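Local atomic coordinates of 4-hydroxyphenylpyruvate dioxygenase (Pseudomonas putida, PDB entry 5HMQ), a protein that catalyses the metal-dependent dehydration of 3-dehydroshikimate to protocatechuate, a common intermediate in the breakdown of quinate and shikimate. Residues C[95-100]-C[189-194]. Residues are numbered along the deposited sequence; the frame is centred on the assembly and turned at random.
Sequences TDLVLV and IFFVQM. With MG (magnesium ion), chain K.
Leu-97 and Leu-99 face Phe-190, Phe-191 and Gln-193 across the barrel interior from two strands, 97-100 and 189-194, whose axes approach to 8.8 Å and run at 68° to each other, too far apart for any backbone hydrogen bond. The side chain of Leu-97 makes the most extensive contact, burying 73 Å² of the residue. With CG anti to the backbone N (chi1 -179°), its branch is carried toward strand 189-194 and divides its two methyls between the phenylalanines: CD1 lies 3.8 Å from CD2 of Phe-190, while CD2 lies 3.8 Å from CD1 of Phe-191 and also rests near the carbonyl oxygen of Phe-190. Each methyl meets its ring at a slant. The Phe-190 ring has a further neighbour in Arg-132, with which it forms a cation-pi pair, and Phe-191 also packs on Thr-60 of strand 58-66. Strands 97-101 and 189-194 are the fourth and seventh of the eight parallel strands of the xylose isomerase-like TIM barrel, and Leu-97 meets the phenylalanines toward the N-terminal ends of the strands, whereas the catalytic metal lies toward their C-terminal ends. Farther along the two strands Leu-99 meets the metal ligand Gln-193; the two side chains approach from opposite directions, and the leucine CD1 comes 3.5 Å from NE2 of the glutamine. Extended beyond CG, Gln-193 delivers OE1 to the catalytic magnesium ion at 2.0 Å; the metal's other protein ligands are Glu-136, Asp-167 and Glu-241. The rotation of the amide is fixed from both ends, OE1 by the metal and NE2 by a hydrogen bond to Glu-32, with a weak one from NE2 to the oxygen of water 1 (3.2 Å). That water is itself bound to the magnesium, and water 2 completes the coordination.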
loop_
_atom_site.group_PDB
_atom_site.type_symbol
_atom_site.label_atom_id
_atom_site.label_comp_id
_atom_site.label_asym_id
_atom_site.label_seq_id
_atom_site.Cartn_x
_atom_site.Cartn_y
_atom_site.Cartn_z
ATOM N N THR C 95 2.039 28.278 -18.451
ATOM C CA THR C 95 3.375 27.711 -18.528
ATOM C C THR C 95 3.929 27.954 -19.926
ATOM O O THR C 95 3.177 28.181 -20.879
ATOM C CB THR C 95 3.368 26.208 -18.201
ATOM O OG1 THR C 95 4.712 25.739 -18.037
ATOM C CG2 THR C 95 2.693 25.411 -19.311
ATOM N N ASP C 96 5.255 27.930 -20.046
ATOM C CA ASP C 96 5.901 28.267 -21.308
ATOM C C ASP C 96 6.817 27.166 -21.832
ATOM O O ASP C 96 7.508 27.382 -22.834
ATOM C CB ASP C 96 6.689 29.576 -21.166
ATOM C CG ASP C 96 8.044 29.379 -20.506
ATOM O OD1 ASP C 96 8.156 28.528 -19.599
ATOM O OD2 ASP C 96 9.002 30.078 -20.899
ATOM N N LEU C 97 6.828 25.992 -21.205
ATOM C CA LEU C 97 7.744 24.925 -21.588
ATOM C C LEU C 97 6.978 23.622 -21.747
ATOM O O LEU C 97 6.182 23.255 -20.876
ATOM C CB LEU C 97 8.862 24.760 -20.551
ATOM C CG LEU C 97 9.904 23.677 -20.840
ATOM C CD1 LEU C 97 10.639 23.957 -22.143
ATOM C CD2 LEU C 97 10.888 23.556 -19.683
ATOM N N VAL C 98 7.227 22.927 -22.855
ATOM C CA VAL C 98 6.615 21.634 -23.132
ATOM C C VAL C 98 7.721 20.629 -23.421
ATOM O O VAL C 98 8.702 20.946 -24.103
ATOM C CB VAL C 98 5.614 21.709 -24.307
ATOM C CG1 VAL C 98 6.265 22.319 -25.537
ATOM C CG2 VAL C 98 5.032 20.332 -24.619
ATOM N N LEU C 99 7.573 19.422 -22.879
ATOM C CA LEU C 99 8.535 18.351 -23.094
ATOM C C LEU C 99 8.150 17.562 -24.338
ATOM O O LEU C 99 7.012 17.097 -24.462
ATOM C CB LEU C 99 8.602 17.429 -21.873
ATOM C CG LEU C 99 9.632 16.291 -21.830
ATOM C CD1 LEU C 99 9.999 15.981 -20.388
ATOM C CD2 LEU C 99 9.134 15.025 -22.520
ATOM N N VAL C 100 9.098 17.418 -25.255
ATOM C CA VAL C 100 8.941 16.589 -26.441
ATOM C C VAL C 100 9.869 15.396 -26.272
ATOM O O VAL C 100 11.096 15.556 -26.229
ATOM C CB VAL C 100 9.255 17.362 -27.730
ATOM C CG1 VAL C 100 9.295 16.419 -28.924
ATOM C CG2 VAL C 100 8.233 18.469 -27.951
ATOM N N ILE C 189 20.181 23.791 -21.523
ATOM C CA ILE C 189 19.470 22.789 -20.741
ATOM C C ILE C 189 18.233 23.463 -20.160
ATOM O O ILE C 189 18.346 24.438 -19.410
ATOM C CB ILE C 189 20.360 22.212 -19.629
ATOM C CG1 ILE C 189 21.602 21.549 -20.226
ATOM C CG2 ILE C 189 19.584 21.223 -18.779
ATOM C CD1 ILE C 189 22.650 21.173 -19.194
ATOM N N PHE C 190 17.052 22.963 -20.523
ATOM C CA PHE C 190 15.805 23.593 -20.108
ATOM C C PHE C 190 15.165 22.956 -18.883
ATOM O O PHE C 190 14.394 23.632 -18.192
ATOM C CB PHE C 190 14.787 23.580 -21.255
ATOM C CG PHE C 190 15.060 24.596 -22.328
ATOM C CD1 PHE C 190 16.171 25.425 -22.259
ATOM C CD2 PHE C 190 14.190 24.737 -23.399
ATOM C CE1 PHE C 190 16.415 26.365 -23.246
ATOM C CE2 PHE C 190 14.428 25.678 -24.389
ATOM C CZ PHE C 190 15.543 26.491 -24.314
ATOM N N PHE C 191 15.463 21.695 -18.585
ATOM C CA PHE C 191 14.740 21.007 -17.523
ATOM C C PHE C 191 15.497 19.745 -17.142
ATOM O O PHE C 191 16.126 19.106 -17.990
ATOM C CB PHE C 191 13.315 20.656 -17.967
ATOM C CG PHE C 191 12.320 20.629 -16.846
ATOM C CD1 PHE C 191 11.711 21.796 -16.418
ATOM C CD2 PHE C 191 11.996 19.440 -16.218
ATOM C CE1 PHE C 191 10.793 21.778 -15.389
ATOM C CE2 PHE C 191 11.078 19.414 -15.188
ATOM C CZ PHE C 191 10.478 20.586 -14.770
ATOM N N VAL C 192 15.420 19.388 -15.863
ATOM C CA VAL C 192 16.090 18.207 -15.331
ATOM C C VAL C 192 15.076 17.406 -14.528
ATOM O O VAL C 192 14.469 17.933 -13.587
ATOM C CB VAL C 192 17.303 18.570 -14.456
ATOM C CG1 VAL C 192 17.872 17.322 -13.789
ATOM C CG2 VAL C 192 18.370 19.267 -15.284
ATOM N N GLN C 193 14.892 16.143 -14.901
ATOM C CA GLN C 193 14.026 15.214 -14.184
ATOM C C GLN C 193 14.895 14.184 -13.480
ATOM O O GLN C 193 15.662 13.468 -14.132
ATOM C CB GLN C 193 13.051 14.517 -15.132
ATOM C CG GLN C 193 12.081 15.432 -15.850
ATOM C CD GLN C 193 11.207 14.670 -16.820
ATOM O OE1 GLN C 193 11.654 13.704 -17.438
ATOM N NE2 GLN C 193 9.952 15.089 -16.954
HETATM N N MSE C 194 14.775 14.106 -12.159
HETATM C CA MSE C 194 15.476 13.075 -11.406
HETATM C C MSE C 194 14.553 11.887 -11.172
HETATM O O MSE C 194 13.405 12.056 -10.765
HETATM C CB MSE C 194 15.983 13.620 -10.069
HETATM C CG MSE C 194 16.876 14.843 -10.188
HETATM SE SE MSE C 194 18.449 14.590 -11.317
HETATM C CE MSE C 194 19.335 13.159 -10.330
HETATM MG MG MG K . 11.279 11.916 -18.348
HETATM O O HOH W 1 9.660 12.817 -19.173
HETATM O O HOH W 2 10.640 10.243 -19.190
#